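Local structure of Ras GTPase-activating-like protein IQGAP2 (Homo sapiens, 5CJP) at residues E[243-248]-E[265-270]; E[119-124]-E[185-190]; E[271-276]-E[291-296]. The protein probably binds GTP-loaded Rho-family GTPases such as Cdc42 through a helical RasGAP-like domain, as a scaffold rather than an efficient GTPase activator. One frame throughout, in Å; residues are numbered along the deposited sequence.

Contact 1 of 3, residues E[243-248]-E[265-270]; sequences VAPDGF and RNLGSV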
loop_
_atom_site.group_PDB
_atom_site.type_symbol
_atom_site.label_atom_id
_atom_site.label_comp_id
_atom_site.label_asym_id
_atom_site.label_seq_id
_atom_site.Cartn_x
_atom_site.Cartn_y
_atom_site.Cartn_z
ATOM N N VAL E 243 -14.609 27.745 0.848
ATOM C CA VAL E 243 -14.489 27.925 2.288
ATOM C C VAL E 243 -13.424 27.044 2.930
ATOM O O VAL E 243 -12.804 27.425 3.921
ATOM C CB VAL E 243 -15.835 27.648 2.969
ATOM C CG1 VAL E 243 -15.645 27.457 4.472
ATOM C CG2 VAL E 243 -16.782 28.795 2.698
ATOM N N ALA E 244 -13.215 25.859 2.379
ATOM C CA ALA E 244 -12.209 24.965 2.936
ATOM C C ALA E 244 -11.323 24.372 1.857
ATOM O O ALA E 244 -11.380 23.180 1.595
ATOM C CB ALA E 244 -12.877 23.849 3.732
ATOM N N PRO E 245 -10.495 25.204 1.208
ATOM C CA PRO E 245 -9.610 24.696 0.162
ATOM C C PRO E 245 -8.581 23.729 0.721
ATOM O O PRO E 245 -8.017 22.926 -0.012
ATOM C CB PRO E 245 -8.974 25.965 -0.402
ATOM C CG PRO E 245 -9.013 26.912 0.749
ATOM C CD PRO E 245 -10.373 26.667 1.324
ATOM N N ASP E 246 -8.335 23.805 2.022
ATOM C CA ASP E 246 -7.368 22.928 2.673
ATOM C C ASP E 246 -7.985 21.566 2.904
ATOM O O ASP E 246 -7.293 20.547 2.890
ATOM C CB ASP E 246 -6.931 23.535 4.004
ATOM C CG ASP E 246 -8.112 23.916 4.883
ATOM O OD1 ASP E 246 -9.157 24.349 4.347
ATOM O OD2 ASP E 246 -7.993 23.804 6.121
ATOM N N GLY E 247 -9.297 21.561 3.118
ATOM C CA GLY E 247 -10.021 20.325 3.356
ATOM C C GLY E 247 -10.372 19.600 2.070
ATOM O O GLY E 247 -10.295 18.380 1.994
ATOM N N PHE E 248 -10.747 20.346 1.042
ATOM C CA PHE E 248 -11.103 19.725 -0.222
ATOM C C PHE E 248 -9.978 19.724 -1.244
ATOM O O PHE E 248 -10.226 19.718 -2.448
ATOM C CB PHE E 248 -12.351 20.392 -0.790
ATOM C CG PHE E 248 -13.572 20.127 0.016
ATOM C CD1 PHE E 248 -13.812 20.845 1.187
ATOM C CD2 PHE E 248 -14.446 19.088 -0.337
ATOM C CE1 PHE E 248 -14.902 20.529 2.003
ATOM C CE2 PHE E 248 -15.542 18.763 0.471
ATOM C CZ PHE E 248 -15.773 19.477 1.640
ATOM N N ARG E 265 -12.099 33.637 7.720
ATOM C CA ARG E 265 -13.108 34.684 7.715
ATOM C C ARG E 265 -13.195 35.357 6.338
ATOM O O ARG E 265 -14.267 35.816 5.931
ATOM C CB ARG E 265 -12.789 35.709 8.804
ATOM C CG ARG E 265 -13.920 36.667 9.113
ATOM C CD ARG E 265 -13.467 37.667 10.144
ATOM N NE ARG E 265 -12.910 37.000 11.315
ATOM C CZ ARG E 265 -13.635 36.315 12.196
ATOM N NH1 ARG E 265 -14.950 36.212 12.038
ATOM N NH2 ARG E 265 -13.046 35.731 13.232
ATOM N N ASN E 266 -12.068 35.398 5.630
ATOM C CA ASN E 266 -12.038 35.995 4.300
ATOM C C ASN E 266 -12.739 35.075 3.305
ATOM O O ASN E 266 -13.688 35.488 2.639
ATOM C CB ASN E 266 -10.593 36.258 3.850
ATOM C CG ASN E 266 -10.002 37.532 4.466
ATOM O OD1 ASN E 266 -8.817 37.817 4.297
ATOM N ND2 ASN E 266 -10.825 38.297 5.173
ATOM N N LEU E 267 -12.286 33.829 3.208
ATOM C CA LEU E 267 -12.902 32.870 2.294
ATOM C C LEU E 267 -14.367 32.682 2.641
ATOM O O LEU E 267 -15.229 32.638 1.759
ATOM C CB LEU E 267 -12.186 31.531 2.362
ATOM C CG LEU E 267 -10.784 31.604 1.787
ATOM C CD1 LEU E 267 -9.999 30.393 2.237
ATOM C CD2 LEU E 267 -10.857 31.708 0.252
ATOM N N GLY E 268 -14.629 32.580 3.942
ATOM C CA GLY E 268 -15.985 32.417 4.423
ATOM C C GLY E 268 -16.851 33.585 4.012
ATOM O O GLY E 268 -18.008 33.399 3.633
ATOM N N SER E 269 -16.309 34.797 4.080
ATOM C CA SER E 269 -17.097 35.961 3.688
ATOM C C SER E 269 -17.450 35.914 2.202
ATOM O O SER E 269 -18.542 36.326 1.792
ATOM C CB SER E 269 -16.344 37.250 4.011
ATOM O OG SER E 269 -16.338 37.495 5.408
ATOM N N VAL E 270 -16.536 35.399 1.391
ATOM C CA VAL E 270 -16.822 35.332 -0.024
ATOM C C VAL E 270 -17.960 34.358 -0.210
ATOM O O VAL E 270 -18.903 34.642 -0.939
ATOM C CB VAL E 270 -15.621 34.849 -0.844
ATOM C CG1 VAL E 270 -16.000 34.823 -2.310
ATOM C CG2 VAL E 270 -14.423 35.757 -0.624
#
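The apolar part of this contact is made by V243 and P245 lying against L267 and G268 of helix 261-278. The leucine methyl CD1 reaches the ring carbons CG and CD of the proline, with L267 CD1 3.9 Å from P245 CD. V243 works differently. Its CB is directed away from the helix, but CG2, standing beside the backbone N with CG1 anti to it (chi1 165°), lies 4.1 Å from G268 CA. The valine methyl thus lies against the helix backbone itself, and the chains run close, with V243 CA 5.2 Å from L267 CA.

No hydrogen bond crosses between the two segments. After helix 222-243 ends, the chain makes a further turn in which F248 N donates to A244 O at 3.0 Å. In the helical segment, R265 O accepts two bonds, from S269 N and from S269 OG, the hydroxyl at 2.7 Å. R264, just before the helical segment, ties the two together from outside, its NE bonded to V243 O and its NH2 in a salt bridge with D246 OD1.

The end of helix 222-243, at V243, probably corresponds to the signature region of RasGAP domains. Another protein chain packs on V243 and A244, so the join lies close to a partner surface. Helix 111-123 adds V118 against P245 and I122 against L267, while helix 167-193 meets S269 and V270 through L180.

Contact 2 of 3, residues E[119-124]-E[185-190]; sequences KEIIDD and DKVLNS
E120 and K186, the two residues with most surface in the contact, reach across the gap between their helices and cross at about a right angle. Both side chains are extended beyond CG, and the meeting is made near their ends: E120 OE2 forms a salt bridge with K186 NZ at 3.5 Å. The same oxygen lies 3.4 Å from K186 CD, so the carboxylate rests against the lysine's methylene chain as well as its ammonium group. Both residues are exposed, and this is a surface ion pair.

On the buried side of the contact, I121 takes over. Its CG1 branch stands beside the backbone N (chi1 -61°), which sends CD1 toward the other helix to meet V187 CG2 at 4.1 Å, again with the two side chains crossing nearly at right angles. The backbones stay well separated, I121 CA being 9.7 Å from V187 CA, so side chains alone bridge the helices.

Within helix 167-193, K186 O is gripped from opposite faces of its plane by S190 N and S190 OG, the latter 3.0 Å away. Along the other helix, K119 NZ pairs with D123 OD1 one turn on.

The contact is helix packing in the RasGAP-like domain. Helix 261-278 lies against its buried side, with N266 on I121 and V270 and L274 on V187, while L188 turns to Y296 and F304 of helix 294-311.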
loop_
_atom_site.group_PDB
_atom_site.type_symbol
_atom_site.label_atom_id
_atom_site.label_comp_id
_atom_site.label_asym_id
_atom_site.label_seq_id
_atom_site.Cartn_x
_atom_site.Cartn_y
_atom_site.Cartn_z
ATOM N N LYS E 119 -5.826 30.982 -3.867
ATOM C CA LYS E 119 -4.428 31.131 -3.484
ATOM C C LYS E 119 -4.088 32.619 -3.353
ATOM O O LYS E 119 -3.192 33.005 -2.601
ATOM C CB LYS E 119 -3.530 30.465 -4.527
ATOM C CG LYS E 119 -2.058 30.616 -4.239
ATOM C CD LYS E 119 -1.198 30.054 -5.358
ATOM C CE LYS E 119 0.261 30.476 -5.190
ATOM N NZ LYS E 119 0.753 30.178 -3.806
ATOM N N GLU E 120 -4.823 33.450 -4.088
ATOM C CA GLU E 120 -4.621 34.892 -4.046
ATOM C C GLU E 120 -5.175 35.496 -2.759
ATOM O O GLU E 120 -4.581 36.411 -2.193
ATOM C CB GLU E 120 -5.310 35.561 -5.231
ATOM C CG GLU E 120 -4.508 35.569 -6.500
ATOM C CD GLU E 120 -5.205 36.338 -7.603
ATOM O OE1 GLU E 120 -4.596 36.516 -8.680
ATOM O OE2 GLU E 120 -6.363 36.766 -7.391
ATOM N N ILE E 121 -6.322 34.994 -2.307
ATOM C CA ILE E 121 -6.950 35.508 -1.093
ATOM C C ILE E 121 -6.220 35.004 0.156
ATOM O O ILE E 121 -6.262 35.648 1.217
ATOM C CB ILE E 121 -8.430 35.087 -1.027
ATOM C CG1 ILE E 121 -9.183 35.660 -2.227
ATOM C CG2 ILE E 121 -9.058 35.558 0.266
ATOM C CD1 ILE E 121 -10.546 35.062 -2.437
ATOM N N ILE E 122 -5.562 33.851 0.019
ATOM C CA ILE E 122 -4.801 33.238 1.122
ATOM C C ILE E 122 -3.475 33.960 1.293
ATOM O O ILE E 122 -3.066 34.277 2.403
ATOM C CB ILE E 122 -4.494 31.722 0.852
ATOM C CG1 ILE E 122 -5.746 30.850 0.989
ATOM C CG2 ILE E 122 -3.514 31.202 1.826
ATOM C CD1 ILE E 122 -7.003 31.576 0.882
ATOM N N ASP E 123 -2.824 34.231 0.169
ATOM C CA ASP E 123 -1.522 34.885 0.158
ATOM C C ASP E 123 -1.485 36.353 0.575
ATOM O O ASP E 123 -0.447 36.848 1.021
ATOM C CB ASP E 123 -0.886 34.736 -1.229
ATOM C CG ASP E 123 -0.488 33.301 -1.547
ATOM O OD1 ASP E 123 0.015 33.058 -2.669
ATOM O OD2 ASP E 123 -0.671 32.419 -0.676
ATOM N N ASP E 124 -2.599 37.060 0.431
ATOM C CA ASP E 124 -2.613 38.467 0.812
ATOM C C ASP E 124 -2.498 38.605 2.325
ATOM O O ASP E 124 -3.502 38.648 3.032
ATOM C CB ASP E 124 -3.889 39.150 0.347
ATOM C CG ASP E 124 -3.792 40.652 0.441
ATOM O OD1 ASP E 124 -2.967 41.129 1.253
ATOM O OD2 ASP E 124 -4.531 41.352 -0.283
ATOM N N ASP E 185 -15.581 39.008 -6.851
ATOM C CA ASP E 185 -15.732 39.100 -8.299
ATOM C C ASP E 185 -14.688 38.224 -8.985
ATOM O O ASP E 185 -14.962 37.620 -10.024
ATOM C CB ASP E 185 -15.613 40.554 -8.782
ATOM C CG ASP E 185 -16.364 40.800 -10.094
ATOM O OD1 ASP E 185 -15.873 41.590 -10.925
ATOM O OD2 ASP E 185 -17.457 40.214 -10.294
ATOM N N LYS E 186 -13.490 38.151 -8.405
ATOM C CA LYS E 186 -12.450 37.303 -8.970
ATOM C C LYS E 186 -12.921 35.847 -8.919
ATOM O O LYS E 186 -12.859 35.140 -9.920
ATOM C CB LYS E 186 -11.137 37.468 -8.202
ATOM C CG LYS E 186 -10.443 38.798 -8.469
ATOM C CD LYS E 186 -9.011 38.824 -7.975
ATOM C CE LYS E 186 -8.323 40.104 -8.447
ATOM N NZ LYS E 186 -6.888 40.211 -8.032
ATOM N N VAL E 187 -13.415 35.402 -7.767
ATOM C CA VAL E 187 -13.906 34.037 -7.634
ATOM C C VAL E 187 -15.041 33.773 -8.613
ATOM O O VAL E 187 -15.019 32.808 -9.367
ATOM C CB VAL E 187 -14.443 33.761 -6.226
ATOM C CG1 VAL E 187 -15.129 32.418 -6.202
ATOM C CG2 VAL E 187 -13.308 33.801 -5.212
ATOM N N LEU E 188 -16.035 34.647 -8.583
ATOM C CA LEU E 188 -17.192 34.541 -9.442
ATOM C C LEU E 188 -16.844 34.402 -10.912
ATOM O O LEU E 188 -17.402 33.561 -11.609
ATOM C CB LEU E 188 -18.085 35.760 -9.254
ATOM C CG LEU E 188 -19.232 35.878 -10.249
ATOM C CD1 LEU E 188 -20.161 34.679 -10.059
ATOM C CD2 LEU E 188 -19.974 37.196 -10.054
ATOM N N ASN E 189 -15.933 35.224 -11.402
ATOM C CA ASN E 189 -15.576 35.150 -12.813
ATOM C C ASN E 189 -14.906 33.825 -13.192
ATOM O O ASN E 189 -15.131 33.312 -14.291
ATOM C CB ASN E 189 -14.696 36.349 -13.203
ATOM C CG ASN E 189 -15.496 37.663 -13.296
ATOM O OD1 ASN E 189 -14.940 38.748 -13.129
ATOM N ND2 ASN E 189 -16.794 37.564 -13.578
ATOM N N SER E 190 -14.101 33.266 -12.289
ATOM C CA SER E 190 -13.446 31.992 -12.560
ATOM C C SER E 190 -14.532 30.948 -12.778
ATOM O O SER E 190 -14.510 30.190 -13.754
ATOM C CB SER E 190 -12.590 31.560 -11.374
ATOM O OG SER E 190 -11.706 32.589 -10.983
#

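Contact 3 of 3, residues E[271-276]-E[291-296]; sequences AKVLQH and SSMNNY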
loop_
_atom_site.group_PDB
_atom_site.type_symbol
_atom_site.label_atom_id
_atom_site.label_comp_id
_atom_site.label_asym_id
_atom_site.label_seq_id
_atom_site.Cartn_x
_atom_site.Cartn_y
_atom_site.Cartn_z
ATOM N N ALA E 271 -17.881 33.215 0.465
ATOM C CA ALA E 271 -18.920 32.194 0.365
ATOM C C ALA E 271 -20.289 32.724 0.766
ATOM O O ALA E 271 -21.305 32.346 0.184
ATOM C CB ALA E 271 -18.564 31.023 1.217
ATOM N N LYS E 272 -20.320 33.596 1.766
ATOM C CA LYS E 272 -21.581 34.149 2.206
ATOM C C LYS E 272 -22.158 35.052 1.117
ATOM O O LYS E 272 -23.325 34.921 0.744
ATOM C CB LYS E 272 -21.401 34.920 3.512
ATOM C CG LYS E 272 -22.713 35.361 4.138
ATOM C CD LYS E 272 -22.471 36.072 5.434
ATOM C CE LYS E 272 -23.746 36.679 5.997
ATOM N NZ LYS E 272 -23.421 37.538 7.185
ATOM N N VAL E 273 -21.351 35.960 0.591
ATOM C CA VAL E 273 -21.854 36.836 -0.462
ATOM C C VAL E 273 -22.341 36.031 -1.659
ATOM O O VAL E 273 -23.420 36.286 -2.184
ATOM C CB VAL E 273 -20.787 37.824 -0.948
ATOM C CG1 VAL E 273 -21.323 38.601 -2.142
ATOM C CG2 VAL E 273 -20.424 38.777 0.166
ATOM N N LEU E 274 -21.554 35.052 -2.096
ATOM C CA LEU E 274 -21.957 34.248 -3.239
ATOM C C LEU E 274 -23.203 33.382 -2.987
ATOM O O LEU E 274 -24.005 33.184 -3.906
ATOM C CB LEU E 274 -20.776 33.398 -3.738
ATOM C CG LEU E 274 -19.628 34.137 -4.460
ATOM C CD1 LEU E 274 -18.599 33.133 -4.970
ATOM C CD2 LEU E 274 -20.165 34.942 -5.625
ATOM N N GLN E 275 -23.380 32.879 -1.761
ATOM C CA GLN E 275 -24.563 32.074 -1.437
ATOM C C GLN E 275 -25.763 32.963 -1.688
ATOM O O GLN E 275 -26.626 32.645 -2.493
ATOM C CB GLN E 275 -24.589 31.678 0.030
ATOM C CG GLN E 275 -25.012 30.241 0.349
ATOM C CD GLN E 275 -26.194 29.696 -0.456
ATOM O OE1 GLN E 275 -26.102 29.564 -1.667
ATOM N NE2 GLN E 275 -27.293 29.352 0.224
ATOM N N HIS E 276 -25.790 34.096 -0.994
ATOM C CA HIS E 276 -26.873 35.065 -1.130
ATOM C C HIS E 276 -27.207 35.382 -2.578
ATOM O O HIS E 276 -28.381 35.411 -2.954
ATOM C CB HIS E 276 -26.518 36.349 -0.390
ATOM C CG HIS E 276 -26.697 36.247 1.089
ATOM N ND1 HIS E 276 -27.852 36.644 1.729
ATOM C CD2 HIS E 276 -25.888 35.742 2.051
ATOM C CE1 HIS E 276 -27.747 36.388 3.019
ATOM N NE2 HIS E 276 -26.566 35.841 3.242
ATOM N N SER E 291 -25.971 46.292 3.007
ATOM C CA SER E 291 -26.924 46.600 1.941
ATOM C C SER E 291 -26.339 47.274 0.698
ATOM O O SER E 291 -26.931 47.218 -0.379
ATOM C CB SER E 291 -28.054 47.468 2.496
ATOM O OG SER E 291 -27.577 48.736 2.912
ATOM N N SER E 292 -25.189 47.919 0.836
ATOM C CA SER E 292 -24.577 48.571 -0.310
ATOM C C SER E 292 -24.231 47.548 -1.391
ATOM O O SER E 292 -24.045 47.903 -2.559
ATOM C CB SER E 292 -23.317 49.321 0.122
ATOM O OG SER E 292 -22.380 48.446 0.713
ATOM N N MET E 293 -24.162 46.276 -0.997
ATOM C CA MET E 293 -23.824 45.194 -1.918
ATOM C C MET E 293 -25.032 44.618 -2.637
ATOM O O MET E 293 -24.880 43.823 -3.556
ATOM C CB MET E 293 -23.107 44.060 -1.174
ATOM C CG MET E 293 -21.778 44.468 -0.542
ATOM S SD MET E 293 -20.845 43.151 0.312
ATOM C CE MET E 293 -19.835 42.519 -1.000
ATOM N N ASN E 294 -26.229 45.024 -2.238
ATOM C CA ASN E 294 -27.429 44.485 -2.856
ATOM C C ASN E 294 -27.518 44.686 -4.353
ATOM O O ASN E 294 -28.211 43.934 -5.047
ATOM C CB ASN E 294 -28.670 45.049 -2.177
ATOM C CG ASN E 294 -28.801 44.575 -0.758
ATOM O OD1 ASN E 294 -28.135 43.622 -0.355
ATOM N ND2 ASN E 294 -29.658 45.226 0.011
ATOM N N ASN E 295 -26.826 45.698 -4.860
ATOM C CA ASN E 295 -26.843 45.951 -6.290
ATOM C C ASN E 295 -25.964 44.904 -6.951
ATOM O O ASN E 295 -26.319 44.352 -7.987
ATOM C CB ASN E 295 -26.315 47.353 -6.592
ATOM C CG ASN E 295 -27.153 48.438 -5.949
ATOM O OD1 ASN E 295 -28.348 48.552 -6.222
ATOM N ND2 ASN E 295 -26.533 49.242 -5.091
ATOM N N TYR E 296 -24.815 44.629 -6.337
ATOM C CA TYR E 296 -23.894 43.627 -6.863
ATOM C C TYR E 296 -24.529 42.246 -6.742
ATOM O O TYR E 296 -24.413 41.419 -7.648
ATOM C CB TYR E 296 -22.564 43.652 -6.093
ATOM C CG TYR E 296 -21.592 42.528 -6.447
ATOM C CD1 TYR E 296 -20.985 42.458 -7.703
ATOM C CD2 TYR E 296 -21.255 41.554 -5.504
ATOM C CE1 TYR E 296 -20.053 41.443 -8.011
ATOM C CE2 TYR E 296 -20.323 40.535 -5.798
ATOM C CZ TYR E 296 -19.724 40.486 -7.048
ATOM O OH TYR E 296 -18.779 39.506 -7.314
#
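Helix 261-278 packs here on the region where helix 294-311 begins, through V273, whose two methyls are shared between M293 and Y296. CG2 of V273 meets the terminal methyl of the methionine, M293 CE, at 4.0 Å, the two side chains crossing at about a right angle. M293 is extended about CB-CG and turns about CG-SD (chi3 90°), which places CE beside the valine. CG1 takes the other partner, lying at the edge of the Y296 ring and near its plane, V273 CG1 being 4.3 Å from Y296 CE2.

This is helix packing within the RasGAP-like helical domain: in the connection between the two helices, F283 touches M293 and stacks edge-to-face with H276. Helix 167-193 also packs here, with L180 on V273, I177 on M293 and T184 on Y296. No hydrogen bond links the two segments directly. The tyrosine hydroxyl instead makes a weak hydrogen bond to D185 OD2 of helix 167-193. N294 binds the connecting loop, its OD1 accepting from F283 N. On helix 261-278, Q275 NE2 is hydrogen-bonded to the backbone of another protein chain.

In the fold
Along the chain contact 2 closes first, then contact 1, then contact 3. Contacts 1 and 3 use successive turns of helix 261-278, their centres 16 Å apart, and V243 touches A271 where one passes into the other. Contact 2 joins helices 111-123 and 167-193; its centre lies 11 Å from that of contact 1 and 16 Å from that of contact 3, and it touches both through side-chain packing along helix 261-278. That helix thus packs against both helices of contact 2, so the three belong to one continuous helical core of the RasGAP-like domain, with contacts 1 and 3 also touching a bound protein partner.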